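Local coordinates for uncharacterized protein Q9I3C8_PSEAE (Pseudomonas aeruginosa, PDB 3F1T) that is of unproven function but has a hotdog-type thioesterase domain and may hydrolyse an acyl-CoA thioester such as 1,4-dihydroxy-2-naphthoyl-CoA, at residues 11-16 and 78-83; 36-41 and 97-102; 113-118 and 133-138. All coordinates share one frame; numbering follows the deposited sequence.

How the interactions relate
All three contacts belong to one hotdog domain, a curved antiparallel sheet packed around helix 56-70. Interaction 2 pairs strands 34-39 and 100-109. Interaction 3 pairs strands 113-121 and 130-137. Strands 100-109 and 113-121 are neighbours, so both contacts build the same sheet, with centres about 21 Å apart. Interaction 1 packs helix 4-15 against the loop entering strand 83-90, which places the N-terminal helix there. It touches interaction 3, where Pro82 probably accepts a backbone hydrogen bond from Met137. Their centres are about 14 Å apart. Interactions 1 and 2 do not touch, with centres about 19 Å apart. Along the chain their segments alternate, and both close before interaction 3 opens.

Interaction 1: residues 11-16 and 78-83; sequences RRFLSA and FEICPT
Phe13 of helix 4-15 meets Phe78 and Ile80 of the 78-83 loop in a mainly apolar contact. Phe13 CD2 lies 3.8 Å from Phe78 CE1, near the plane of the Phe78 ring and at its edge. The ring planes are inclined by 54°. Phe13 has CG anti to its own nitrogen (chi1 -163°), which carries the ring from the helix to the loop.

A CH-pi contact covers one face of the Phe13 ring. Ile80 CG1 sits 4.1 Å from the centroid of that ring, displaced slightly toward its rim. Ile80 also packs on Ile46 of a second subunit. In this hotdog domain, the contact joins the N-terminal helix to the segment between helix 56-70 and strand 83-90. Phe13 also packs on Ile69 of helix 56-70 and on Val72.

Arg12 adds a guanidinium-to-ring contact. Its chain bends near its end, and NH1 comes within 3.6 Å of Phe78 CD2. Phe78 CE2 lies over one face of the guanidinium, whose plane is turned 67° from the ring. Phe13 CE2 also lies 3.7 Å from the backbone oxygen Glu79 O.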
ATOM      1  N   ARG B  11      -7.894   7.061 -25.878  1.00 18.30           N
ATOM      2  CA  ARG B  11      -9.298   7.497 -25.917  1.00 20.00           C
ATOM      3  C   ARG B  11     -10.271   6.361 -26.200  1.00 20.75           C
ATOM      4  O   ARG B  11     -11.370   6.315 -25.633  1.00 20.46           O
ATOM      5  CB  ARG B  11      -9.500   8.637 -26.914  1.00 17.92           C
ATOM      6  CG  ARG B  11      -9.129   9.993 -26.325  1.00 17.64           C
ATOM      7  CD  ARG B  11      -9.196  11.124 -27.326  1.00 12.42           C
ATOM      8  NE  ARG B  11      -8.971  12.389 -26.633  1.00 19.03           N
ATOM      9  CZ  ARG B  11      -8.474  13.479 -27.202  1.00 18.85           C
ATOM     10  NH1 ARG B  11      -8.325  13.526 -28.527  1.00 15.96           N
ATOM     11  NH2 ARG B  11      -8.199  14.542 -26.450  1.00 17.38           N
ATOM     12  N   ARG B  12      -9.933   5.539 -27.192  1.00 21.16           N
ATOM     13  CA  ARG B  12     -10.669   4.305 -27.470  1.00 19.41           C
ATOM     14  C   ARG B  12     -10.728   3.394 -26.238  1.00 21.01           C
ATOM     15  O   ARG B  12     -11.789   2.873 -25.881  1.00 22.76           O
ATOM     16  CB  ARG B  12     -10.000   3.571 -28.634  1.00 20.04           C
ATOM     17  CG  ARG B  12     -10.836   2.458 -29.230  1.00 20.62           C
ATOM     18  CD  ARG B  12     -10.544   2.273 -30.707  1.00 22.96           C
ATOM     19  NE  ARG B  12      -9.117   2.116 -30.995  1.00 23.29           N
ATOM     20  CZ  ARG B  12      -8.514   0.948 -31.209  1.00 26.60           C
ATOM     21  NH1 ARG B  12      -9.175  -0.194 -31.029  1.00 21.46           N
ATOM     22  NH2 ARG B  12      -7.233   0.918 -31.563  1.00 23.48           N
ATOM     23  N   PHE B  13      -9.583   3.214 -25.592  1.00 19.22           N
ATOM     24  CA  PHE B  13      -9.491   2.513 -24.315  1.00 19.63           C
ATOM     25  C   PHE B  13     -10.494   3.051 -23.283  1.00 20.10           C
ATOM     26  O   PHE B  13     -11.308   2.297 -22.755  1.00 20.85           O
ATOM     27  CB  PHE B  13      -8.051   2.621 -23.801  1.00 18.30           C
ATOM     28  CG  PHE B  13      -7.691   1.629 -22.719  1.00 21.54           C
ATOM     29  CD1 PHE B  13      -8.597   1.304 -21.723  1.00 18.97           C
ATOM     30  CD2 PHE B  13      -6.363   1.272 -22.532  1.00 20.38           C
ATOM     31  CE1 PHE B  13      -8.197   0.585 -20.587  1.00 21.50           C
ATOM     32  CE2 PHE B  13      -5.973   0.485 -21.456  1.00 19.32           C
ATOM     33  CZ  PHE B  13      -6.906   0.109 -20.497  1.00 21.58           C
ATOM     34  N   LEU B  14     -10.470   4.361 -23.041  1.00 19.26           N
ATOM     35  CA  LEU B  14     -11.373   4.996 -22.075  1.00 20.77           C
ATOM     36  C   LEU B  14     -12.860   4.766 -22.396  1.00 21.96           C
ATOM     37  O   LEU B  14     -13.687   4.594 -21.493  1.00 21.89           O
ATOM     38  CB  LEU B  14     -11.073   6.496 -21.974  1.00 18.94           C
ATOM     39  CG  LEU B  14     -11.866   7.387 -21.007  1.00 18.71           C
ATOM     40  CD1 LEU B  14     -11.931   6.790 -19.616  1.00 17.34           C
ATOM     41  CD2 LEU B  14     -11.267   8.797 -20.973  1.00 14.06           C
ATOM     42  N   SER B  15     -13.195   4.791 -23.684  1.00 24.17           N
ATOM     43  CA  SER B  15     -14.578   4.611 -24.130  1.00 24.25           C
ATOM     44  C   SER B  15     -15.158   3.237 -23.803  1.00 23.60           C
ATOM     45  O   SER B  15     -16.377   3.076 -23.735  1.00 26.61           O
ATOM     46  CB  SER B  15     -14.699   4.891 -25.626  1.00 21.38           C
ATOM     47  OG  SER B  15     -14.051   3.883 -26.365  1.00 24.58           O
ATOM     48  N   ALA B  16     -14.299   2.247 -23.590  1.00 24.94           N
ATOM     49  CA  ALA B  16     -14.771   0.916 -23.223  1.00 23.30           C
ATOM     50  C   ALA B  16     -15.186   0.835 -21.747  1.00 27.64           C
ATOM     51  O   ALA B  16     -15.818  -0.137 -21.322  1.00 24.39           O
ATOM     52  CB  ALA B  16     -13.726  -0.117 -23.531  1.00 22.92           C
ATOM     53  N   PHE B  78      -2.546  -2.463 -28.695  1.00 26.20           N
ATOM     54  CA  PHE B  78      -3.668  -2.144 -27.829  1.00 22.23           C
ATOM     55  C   PHE B  78      -4.053  -3.372 -27.019  1.00 24.76           C
ATOM     56  O   PHE B  78      -4.307  -4.447 -27.571  1.00 22.92           O
ATOM     57  CB  PHE B  78      -4.861  -1.641 -28.652  1.00 22.18           C
ATOM     58  CG  PHE B  78      -6.079  -1.312 -27.823  1.00 23.33           C
ATOM     59  CD1 PHE B  78      -5.949  -0.749 -26.564  1.00 28.57           C
ATOM     60  CD2 PHE B  78      -7.350  -1.555 -28.305  1.00 24.73           C
ATOM     61  CE1 PHE B  78      -7.073  -0.514 -25.771  1.00 24.95           C
ATOM     62  CE2 PHE B  78      -8.476  -1.204 -27.567  1.00 24.03           C
ATOM     63  CZ  PHE B  78      -8.337  -0.684 -26.300  1.00 22.53           C
ATOM     64  N   GLU B  79      -4.066  -3.213 -25.698  1.00 24.56           N
ATOM     65  CA  GLU B  79      -4.689  -4.199 -24.837  1.00 24.98           C
ATOM     66  C   GLU B  79      -5.126  -3.586 -23.512  1.00 26.34           C
ATOM     67  O   GLU B  79      -4.654  -2.513 -23.116  1.00 25.08           O
ATOM     68  CB  GLU B  79      -3.748  -5.381 -24.608  1.00 28.28           C
ATOM     69  CG  GLU B  79      -2.426  -5.010 -23.977  1.00 27.44           C
ATOM     70  CD  GLU B  79      -1.562  -6.215 -23.668  1.00 27.61           C
ATOM     71  OE1 GLU B  79      -1.864  -6.930 -22.687  1.00 27.71           O
ATOM     72  OE2 GLU B  79      -0.553  -6.420 -24.376  1.00 28.32           O
ATOM     73  N   ILE B  80      -6.101  -4.223 -22.877  1.00 24.27           N
ATOM     74  CA  ILE B  80      -6.592  -3.771 -21.578  1.00 22.90           C
ATOM     75  C   ILE B  80      -5.982  -4.631 -20.476  1.00 24.02           C
ATOM     76  O   ILE B  80      -6.060  -5.861 -20.535  1.00 23.44           O
ATOM     77  CB  ILE B  80      -8.121  -3.843 -21.519  1.00 20.42           C
ATOM     78  CG1 ILE B  80      -8.726  -2.819 -22.489  1.00 21.73           C
ATOM     79  CG2 ILE B  80      -8.621  -3.674 -20.089  1.00 21.77           C
ATOM     80  CD1 ILE B  80     -10.140  -3.137 -22.926  1.00 25.74           C
ATOM     81  N   CYS B  81      -5.269  -3.981 -19.554  1.00 25.53           N
ATOM     82  CA  CYS B  81      -4.434  -4.664 -18.553  1.00 24.71           C
ATOM     83  C   CYS B  81      -5.088  -4.594 -17.172  1.00 25.62           C
ATOM     84  O   CYS B  81      -5.219  -3.511 -16.598  1.00 26.32           O
ATOM     85  CB  CYS B  81      -3.041  -4.019 -18.482  1.00 22.29           C
ATOM     86  SG  CYS B  81      -1.985  -4.236 -19.928  1.00 25.69           S
ATOM     87  N   PRO B  82      -5.528  -5.747 -16.646  1.00 26.42           N
ATOM     88  CA  PRO B  82      -6.144  -5.826 -15.321  1.00 24.09           C
ATOM     89  C   PRO B  82      -5.243  -5.325 -14.192  1.00 25.06           C
ATOM     90  O   PRO B  82      -4.056  -5.619 -14.164  1.00 23.79           O
ATOM     91  CB  PRO B  82      -6.424  -7.320 -15.146  1.00 23.61           C
ATOM     92  CG  PRO B  82      -6.481  -7.860 -16.542  1.00 25.56           C
ATOM     93  CD  PRO B  82      -5.491  -7.057 -17.324  1.00 24.53           C
ATOM     94  N   THR B  83      -5.835  -4.565 -13.269  1.00 27.49           N
ATOM     95  CA  THR B  83      -5.158  -4.083 -12.061  1.00 24.82           C
ATOM     96  C   THR B  83      -4.766  -5.255 -11.162  1.00 23.44           C
ATOM     97  O   THR B  83      -5.525  -6.219 -11.016  1.00 24.42           O
ATOM     98  CB  THR B  83      -6.077  -3.116 -11.292  1.00 26.87           C
ATOM     99  OG1 THR B  83      -6.520  -2.084 -12.184  1.00 27.42           O
ATOM    100  CG2 THR B  83      -5.353  -2.469 -10.095  1.00 21.62           C
TER

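Interaction 2: residues 36-41 and 97-102; sequences TLRLPY and HKDVYG
Leu37 faces Gly102, and Leu39 faces Val100, in an antiparallel ladder between two strands of the hotdog sheet. Both are hydrogen-bonded pairs. Each uses the N-H and C=O of both residues, so four backbone bonds join the strands. Gly102 N to Leu37 O measures 2.8 Å, and Leu39 N to Val100 O is also 2.8 Å. Between these pairs lies the non-hydrogen-bonded pair Arg38 and Tyr101. Arg38 is bonded through its backbone to Thr26, and Tyr101 to Tyr121, so the outward-facing backbone groups serve the next strands.

Asp99 continues the pairing past the strand end with its carboxylate. Its OD1 accepts the backbone N-H of Tyr41, with 2.9 Å between Asp99 OD1 and Tyr41 N. The donor comes from the anti side, 32° out of the carboxylate plane. Asp99 OD2 makes a salt bridge with Arg38 NH1 at 3.3 Å, while Arg38 NE has a weak, long ion pair with Glu28. The guanidinium and carboxylate planes are 82° apart, so the Asp99 bridge is not a flat, two-pronged pairing.

Lys98 NZ forms salt bridges with Glu95 and Asp123, and His97 NE2 is hydrogen-bonded to Glu50 O.

Arg38 and Tyr101 run side by side on one side of the sheet, with Arg38 CG over a face of the Tyr101 ring. On the other side, Leu37 and Val100 pack on Leu62 of helix 56-70. Tyr41 CG sits between the backbone N and the carbonyl carbon (chi1 77°), which turns the ring toward the 97-98 backbone. There His97 CA sits over the centre of the Tyr41 ring, 3.4 Å from its centroid.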
ATOM      1  N   THR B  36      -2.312  11.896 -19.169  1.00 18.09           N
ATOM      2  CA  THR B  36      -3.104  12.792 -18.329  1.00 18.72           C
ATOM      3  C   THR B  36      -4.600  12.645 -18.626  1.00 18.14           C
ATOM      4  O   THR B  36      -5.049  12.842 -19.755  1.00 18.79           O
ATOM      5  CB  THR B  36      -2.697  14.276 -18.530  1.00 18.35           C
ATOM      6  OG1 THR B  36      -1.277  14.399 -18.398  1.00 21.29           O
ATOM      7  CG2 THR B  36      -3.365  15.164 -17.502  1.00 20.41           C
ATOM      8  N   LEU B  37      -5.369  12.345 -17.588  1.00 17.44           N
ATOM      9  CA  LEU B  37      -6.814  12.361 -17.668  1.00 17.64           C
ATOM     10  C   LEU B  37      -7.346  13.531 -16.860  1.00 16.90           C
ATOM     11  O   LEU B  37      -6.721  13.957 -15.889  1.00 18.45           O
ATOM     12  CB  LEU B  37      -7.390  11.052 -17.103  1.00 17.42           C
ATOM     13  CG  LEU B  37      -7.681   9.918 -18.084  1.00 20.78           C
ATOM     14  CD1 LEU B  37      -6.430   9.524 -18.827  1.00 20.43           C
ATOM     15  CD2 LEU B  37      -8.308   8.718 -17.389  1.00 18.62           C
ATOM     16  N   ARG B  38      -8.609  13.852 -17.095  1.00 16.07           N
ATOM     17  CA  ARG B  38      -9.306  14.834 -16.312  1.00 16.46           C
ATOM     18  C   ARG B  38     -10.670  14.314 -15.828  1.00 17.23           C
ATOM     19  O   ARG B  38     -11.437  13.751 -16.598  1.00 18.75           O
ATOM     20  CB  ARG B  38      -9.468  16.126 -17.115  1.00 16.46           C
ATOM     21  CG  ARG B  38     -10.186  17.213 -16.357  1.00 18.32           C
ATOM     22  CD  ARG B  38     -10.629  18.324 -17.271  1.00 25.46           C
ATOM     23  NE  ARG B  38     -11.717  17.915 -18.154  1.00 25.47           N
ATOM     24  CZ  ARG B  38     -12.446  18.774 -18.862  1.00 23.87           C
ATOM     25  NH1 ARG B  38     -12.276  20.074 -18.694  1.00 25.13           N
ATOM     26  NH2 ARG B  38     -13.355  18.337 -19.714  1.00 24.93           N
ATOM     27  N   LEU B  39     -10.982  14.589 -14.564  1.00 18.53           N
ATOM     28  CA  LEU B  39     -12.321  14.431 -14.020  1.00 17.22           C
ATOM     29  C   LEU B  39     -12.970  15.806 -13.803  1.00 18.40           C
ATOM     30  O   LEU B  39     -12.575  16.543 -12.907  1.00 17.77           O
ATOM     31  CB  LEU B  39     -12.228  13.670 -12.700  1.00 17.06           C
ATOM     32  CG  LEU B  39     -13.415  13.659 -11.732  1.00 20.06           C
ATOM     33  CD1 LEU B  39     -14.513  12.735 -12.270  1.00 17.81           C
ATOM     34  CD2 LEU B  39     -12.938  13.179 -10.363  1.00 15.67           C
ATOM     35  N   PRO B  40     -14.014  16.130 -14.587  1.00 19.18           N
ATOM     36  CA  PRO B  40     -14.769  17.369 -14.370  1.00 19.03           C
ATOM     37  C   PRO B  40     -15.533  17.342 -13.040  1.00 20.36           C
ATOM     38  O   PRO B  40     -16.246  16.381 -12.756  1.00 22.60           O
ATOM     39  CB  PRO B  40     -15.749  17.397 -15.553  1.00 17.08           C
ATOM     40  CG  PRO B  40     -15.915  15.988 -15.942  1.00 19.28           C
ATOM     41  CD  PRO B  40     -14.612  15.289 -15.641  1.00 19.21           C
ATOM     42  N   TYR B  41     -15.359  18.365 -12.213  1.00 22.28           N
ATOM     43  CA  TYR B  41     -15.853  18.298 -10.837  1.00 24.88           C
ATOM     44  C   TYR B  41     -17.374  18.149 -10.710  1.00 26.93           C
ATOM     45  O   TYR B  41     -17.856  17.467  -9.809  1.00 26.87           O
ATOM     46  CB  TYR B  41     -15.326  19.464  -9.986  1.00 24.67           C
ATOM     47  CG  TYR B  41     -16.010  20.791 -10.218  1.00 24.74           C
ATOM     48  CD1 TYR B  41     -17.205  21.103  -9.567  1.00 25.24           C
ATOM     49  CD2 TYR B  41     -15.396  21.785 -10.975  1.00 19.55           C
ATOM     50  CE1 TYR B  41     -17.787  22.352  -9.699  1.00 25.61           C
ATOM     51  CE2 TYR B  41     -15.983  23.024 -11.133  1.00 21.86           C
ATOM     52  CZ  TYR B  41     -17.170  23.310 -10.480  1.00 26.69           C
ATOM     53  OH  TYR B  41     -17.754  24.550 -10.617  1.00 30.26           O
ATOM     54  N   HIS B  97     -14.993  23.017  -6.453  1.00 23.56           N
ATOM     55  CA  HIS B  97     -15.254  23.745  -7.699  1.00 23.39           C
ATOM     56  C   HIS B  97     -14.047  23.808  -8.627  1.00 22.33           C
ATOM     57  O   HIS B  97     -13.891  24.768  -9.383  1.00 22.46           O
ATOM     58  CB  HIS B  97     -15.775  25.166  -7.416  1.00 24.62           C
ATOM     59  CG  HIS B  97     -17.026  25.199  -6.596  1.00 24.63           C
ATOM     60  ND1 HIS B  97     -17.031  25.537  -5.257  1.00 24.60           N
ATOM     61  CD2 HIS B  97     -18.312  24.912  -6.917  1.00 25.32           C
ATOM     62  CE1 HIS B  97     -18.267  25.470  -4.794  1.00 26.46           C
ATOM     63  NE2 HIS B  97     -19.065  25.110  -5.785  1.00 26.73           N
ATOM     64  N   LYS B  98     -13.218  22.768  -8.602  1.00 20.94           N
ATOM     65  CA  LYS B  98     -12.078  22.689  -9.507  1.00 19.69           C
ATOM     66  C   LYS B  98     -11.932  21.287 -10.076  1.00 19.82           C
ATOM     67  O   LYS B  98     -12.069  20.302  -9.356  1.00 18.45           O
ATOM     68  CB  LYS B  98     -10.788  23.120  -8.800  1.00 19.93           C
ATOM     69  CG  LYS B  98     -10.532  24.636  -8.836  1.00 23.09           C
ATOM     70  CD  LYS B  98      -9.232  25.006  -8.140  1.00 16.78           C
ATOM     71  CE  LYS B  98      -9.211  26.482  -7.811  1.00 30.39           C
ATOM     72  NZ  LYS B  98      -8.023  26.876  -6.984  1.00 29.77           N
ATOM     73  N   ASP B  99     -11.722  21.197 -11.385  1.00 23.40           N
ATOM     74  CA  ASP B  99     -11.490  19.902 -12.026  1.00 22.23           C
ATOM     75  C   ASP B  99     -10.272  19.214 -11.419  1.00 24.05           C
ATOM     76  O   ASP B  99      -9.289  19.874 -11.071  1.00 22.37           O
ATOM     77  CB  ASP B  99     -11.299  20.063 -13.531  1.00 21.61           C
ATOM     78  CG  ASP B  99     -12.603  20.312 -14.263  1.00 25.91           C
ATOM     79  OD1 ASP B  99     -13.691  20.191 -13.645  1.00 24.51           O
ATOM     80  OD2 ASP B  99     -12.538  20.571 -15.481  1.00 22.92           O
ATOM     81  N   VAL B 100     -10.309  17.881 -11.371  1.00 23.78           N
ATOM     82  CA  VAL B 100      -9.153  17.097 -10.925  1.00 21.74           C
ATOM     83  C   VAL B 100      -8.460  16.401 -12.091  1.00 21.81           C
ATOM     84  O   VAL B 100      -9.092  15.666 -12.863  1.00 21.66           O
ATOM     85  CB  VAL B 100      -9.540  16.046  -9.837  1.00 21.82           C
ATOM     86  CG1 VAL B 100      -8.290  15.361  -9.268  1.00 18.81           C
ATOM     87  CG2 VAL B 100     -10.332  16.704  -8.724  1.00 21.58           C
ATOM     88  N   TYR B 101      -7.144  16.587 -12.173  1.00 18.15           N
ATOM     89  CA  TYR B 101      -6.336  15.928 -13.178  1.00 18.12           C
ATOM     90  C   TYR B 101      -5.594  14.735 -12.598  1.00 17.71           C
ATOM     91  O   TYR B 101      -5.181  14.742 -11.439  1.00 16.99           O
ATOM     92  CB  TYR B 101      -5.355  16.920 -13.777  1.00 16.94           C
ATOM     93  CG  TYR B 101      -6.041  18.005 -14.558  1.00 18.77           C
ATOM     94  CD1 TYR B 101      -6.286  17.855 -15.913  1.00 15.78           C
ATOM     95  CD2 TYR B 101      -6.562  19.118 -13.923  1.00 18.74           C
ATOM     96  CE1 TYR B 101      -6.910  18.849 -16.634  1.00 19.83           C
ATOM     97  CE2 TYR B 101      -7.207  20.118 -14.639  1.00 18.73           C
ATOM     98  CZ  TYR B 101      -7.413  19.951 -15.987  1.00 15.63           C
ATOM     99  OH  TYR B 101      -8.041  20.941 -16.709  1.00 28.66           O
ATOM    100  N   GLY B 102      -5.481  13.680 -13.388  1.00 18.85           N
ATOM    101  CA  GLY B 102      -4.657  12.553 -13.000  1.00 17.37           C
ATOM    102  C   GLY B 102      -3.549  12.412 -14.009  1.00 17.95           C
ATOM    103  O   GLY B 102      -3.780  12.605 -15.191  1.00 20.43           O
TER

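Interaction 3: residues 113-118 and 133-138; sequences VIFTRG and VGAFMR
Ile114 pairs with Phe136 and Thr116 with Gly134 along two antiparallel strands, whose directions differ by 160°. These are the hydrogen-bonded pairs. Ile114 N bonds to Phe136 O at 2.8 Å, and Thr116 N to Gly134 O at 2.9 Å; the reciprocal bonds are also made. Val113 with Met137, Phe115 with Ala135 and Arg117 with Val133 are the non-hydrogen-bonded pairs.

On the Phe115 side of the sheet, Phe115 CD2 touches Ala135 CB at 3.8 Å. The extended Arg117 lays CG against Val133 CG2, also at 3.8 Å. On the other side, a chi1 of -166° sets Thr116 CG2 between its backbone N and carbonyl carbon, where it meets Phe136 CE2 at 3.6 Å. Thr116 OG1 is hydrogen-bonded to Ser70 OG. Arg138 crosses Ile114 at about a right angle, with Arg138 CD 3.9 Å from Ile114 CG1 and NH1 hydrogen-bonded to Thr110 O.

On the Phe115 side, Val113, Phe115 and Met137 pack on a third subunit, and Arg117 and Val133 on a fourth. The two strands form a beta hairpin, with strand 100-109 beside 113-121 and strand 83-90 beside 130-137. Thr116 and Phe136 pack on Cys67 of helix 56-70.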
ATOM      1  N   VAL B 113       3.956  -7.926 -16.338  1.00 23.17           N
ATOM      2  CA  VAL B 113       3.499  -6.934 -15.374  1.00 18.21           C
ATOM      3  C   VAL B 113       4.030  -5.558 -15.752  1.00 19.34           C
ATOM      4  O   VAL B 113       5.161  -5.428 -16.229  1.00 21.45           O
ATOM      5  CB  VAL B 113       3.972  -7.279 -13.947  1.00 17.54           C
ATOM      6  CG1 VAL B 113       3.310  -6.355 -12.933  1.00 19.64           C
ATOM      7  CG2 VAL B 113       3.698  -8.735 -13.618  1.00 14.68           C
ATOM      8  N   ILE B 114       3.170  -4.549 -15.648  1.00 19.85           N
ATOM      9  CA  ILE B 114       3.586  -3.148 -15.794  1.00 18.78           C
ATOM     10  C   ILE B 114       3.317  -2.390 -14.515  1.00 17.80           C
ATOM     11  O   ILE B 114       2.318  -2.638 -13.848  1.00 15.77           O
ATOM     12  CB  ILE B 114       2.829  -2.446 -16.928  1.00 20.64           C
ATOM     13  CG1 ILE B 114       3.030  -3.226 -18.232  1.00 21.91           C
ATOM     14  CG2 ILE B 114       3.298  -0.998 -17.064  1.00 17.42           C
ATOM     15  CD1 ILE B 114       2.340  -2.625 -19.424  1.00 24.04           C
ATOM     16  N   PHE B 115       4.335  -1.662 -14.072  1.00 18.63           N
ATOM     17  CA  PHE B 115       4.287  -0.886 -12.839  1.00 17.09           C
ATOM     18  C   PHE B 115       4.259   0.598 -13.189  1.00 19.88           C
ATOM     19  O   PHE B 115       5.031   1.071 -14.024  1.00 15.81           O
ATOM     20  CB  PHE B 115       5.533  -1.159 -11.988  1.00 17.48           C
ATOM     21  CG  PHE B 115       5.635  -2.582 -11.486  1.00 17.29           C
ATOM     22  CD1 PHE B 115       6.177  -3.580 -12.285  1.00 17.97           C
ATOM     23  CD2 PHE B 115       5.182  -2.919 -10.216  1.00 20.33           C
ATOM     24  CE1 PHE B 115       6.286  -4.879 -11.822  1.00 15.32           C
ATOM     25  CE2 PHE B 115       5.298  -4.220  -9.742  1.00 19.54           C
ATOM     26  CZ  PHE B 115       5.858  -5.198 -10.555  1.00 17.79           C
ATOM     27  N   THR B 116       3.403   1.342 -12.503  1.00 17.19           N
ATOM     28  CA  THR B 116       3.143   2.693 -12.918  1.00 19.36           C
ATOM     29  C   THR B 116       2.915   3.592 -11.705  1.00 18.54           C
ATOM     30  O   THR B 116       2.489   3.132 -10.658  1.00 13.59           O
ATOM     31  CB  THR B 116       1.964   2.762 -13.908  1.00 18.83           C
ATOM     32  OG1 THR B 116       1.944   4.054 -14.531  1.00 29.66           O
ATOM     33  CG2 THR B 116       0.660   2.520 -13.217  1.00 19.11           C
ATOM     34  N   ARG B 117       3.386   4.825 -11.806  1.00 19.35           N
ATOM     35  CA  ARG B 117       3.256   5.775 -10.732  1.00 21.68           C
ATOM     36  C   ARG B 117       2.634   7.046 -11.296  1.00 22.41           C
ATOM     37  O   ARG B 117       2.982   7.479 -12.396  1.00 22.97           O
ATOM     38  CB  ARG B 117       4.640   6.067 -10.160  1.00 22.65           C
ATOM     39  CG  ARG B 117       4.620   6.915  -8.912  1.00 30.31           C
ATOM     40  CD  ARG B 117       5.983   6.913  -8.203  1.00 35.98           C
ATOM     41  NE  ARG B 117       5.907   7.676  -6.960  1.00 36.43           N
ATOM     42  CZ  ARG B 117       6.286   8.949  -6.841  1.00 44.59           C
ATOM     43  NH1 ARG B 117       7.001   9.527  -7.810  1.00 30.06           N
ATOM     44  NH2 ARG B 117       6.070   9.600  -5.696  1.00 31.48           N
ATOM     45  N   GLY B 118       1.839   7.725 -10.481  1.00 22.65           N
ATOM     46  CA  GLY B 118       1.202   8.971 -10.894  1.00 20.19           C
ATOM     47  C   GLY B 118       0.640   9.750  -9.711  1.00 19.41           C
ATOM     48  O   GLY B 118       0.979   9.481  -8.553  1.00 17.83           O
ATOM     49  N   VAL B 133       0.409   4.446  -6.878  1.00 16.97           N
ATOM     50  CA  VAL B 133       1.278   3.467  -7.543  1.00 18.97           C
ATOM     51  C   VAL B 133       0.421   2.239  -7.792  1.00 19.30           C
ATOM     52  O   VAL B 133      -0.426   1.892  -6.962  1.00 17.52           O
ATOM     53  CB  VAL B 133       2.472   3.079  -6.635  1.00 17.30           C
ATOM     54  CG1 VAL B 133       3.240   1.947  -7.243  1.00 23.82           C
ATOM     55  CG2 VAL B 133       3.388   4.280  -6.415  1.00 15.02           C
ATOM     56  N   GLY B 134       0.503   1.697  -8.999  1.00 18.28           N
ATOM     57  CA  GLY B 134      -0.227   0.473  -9.302  1.00 17.56           C
ATOM     58  C   GLY B 134       0.568  -0.477 -10.169  1.00 17.23           C
ATOM     59  O   GLY B 134       1.549  -0.084 -10.794  1.00 18.61           O
ATOM     60  N   ALA B 135       0.120  -1.723 -10.224  1.00 15.98           N
ATOM     61  CA  ALA B 135       0.750  -2.742 -11.053  1.00 18.72           C
ATOM     62  C   ALA B 135      -0.341  -3.407 -11.855  1.00 18.68           C
ATOM     63  O   ALA B 135      -1.458  -3.586 -11.367  1.00 19.35           O
ATOM     64  CB  ALA B 135       1.457  -3.775 -10.183  1.00 17.32           C
ATOM     65  N   PHE B 136      -0.021  -3.768 -13.089  1.00 20.55           N
ATOM     66  CA  PHE B 136      -1.027  -4.172 -14.043  1.00 19.70           C
ATOM     67  C   PHE B 136      -0.573  -5.421 -14.767  1.00 21.10           C
ATOM     68  O   PHE B 136       0.603  -5.563 -15.107  1.00 21.46           O
ATOM     69  CB  PHE B 136      -1.294  -3.027 -15.032  1.00 20.20           C
ATOM     70  CG  PHE B 136      -2.017  -1.867 -14.414  1.00 20.49           C
ATOM     71  CD1 PHE B 136      -3.402  -1.848 -14.362  1.00 16.20           C
ATOM     72  CD2 PHE B 136      -1.313  -0.864 -13.765  1.00 20.32           C
ATOM     73  CE1 PHE B 136      -4.069  -0.862 -13.651  1.00 16.31           C
ATOM     74  CE2 PHE B 136      -1.967   0.119 -13.054  1.00 19.05           C
ATOM     75  CZ  PHE B 136      -3.347   0.135 -13.015  1.00 18.75           C
HETATM   76  N   MSE B 137      -1.524  -6.278 -15.101  1.00 21.67           N
HETATM   77  CA  MSE B 137      -1.197  -7.550 -15.720  1.00 25.59           C
HETATM   78  C   MSE B 137      -1.310  -7.480 -17.240  1.00 25.12           C
HETATM   79  O   MSE B 137      -2.371  -7.178 -17.764  1.00 23.15           O
HETATM   80  CB  MSE B 137      -2.142  -8.614 -15.187  1.00 27.72           C
HETATM   81  CG  MSE B 137      -1.964  -9.955 -15.844  1.00 37.36           C
HETATM   82 SE   MSE B 137      -0.720 -11.073 -14.851  1.00 55.34          SE
HETATM   83  CE  MSE B 137      -2.028 -12.231 -13.964  1.00 45.58           C
ATOM     84  N   ARG B 138      -0.201  -7.682 -17.946  1.00 29.53           N
ATOM     85  CA  ARG B 138      -0.267  -7.936 -19.380  1.00 34.34           C
ATOM     86  C   ARG B 138      -0.846  -9.315 -19.625  1.00 40.10           C
ATOM     87  O   ARG B 138      -0.169 -10.323 -19.411  1.00 43.35           O
ATOM     88  CB  ARG B 138       1.119  -7.866 -20.011  1.00 32.06           C
ATOM     89  CG  ARG B 138       1.745  -6.504 -19.935  1.00 35.28           C
ATOM     90  CD  ARG B 138       3.229  -6.578 -20.214  1.00 32.33           C
ATOM     91  NE  ARG B 138       3.496  -6.767 -21.633  1.00 31.33           N
ATOM     92  CZ  ARG B 138       4.693  -6.634 -22.192  1.00 30.53           C
ATOM     93  NH1 ARG B 138       5.750  -6.331 -21.449  1.00 25.28           N
ATOM     94  NH2 ARG B 138       4.837  -6.832 -23.493  1.00 29.00           N
TER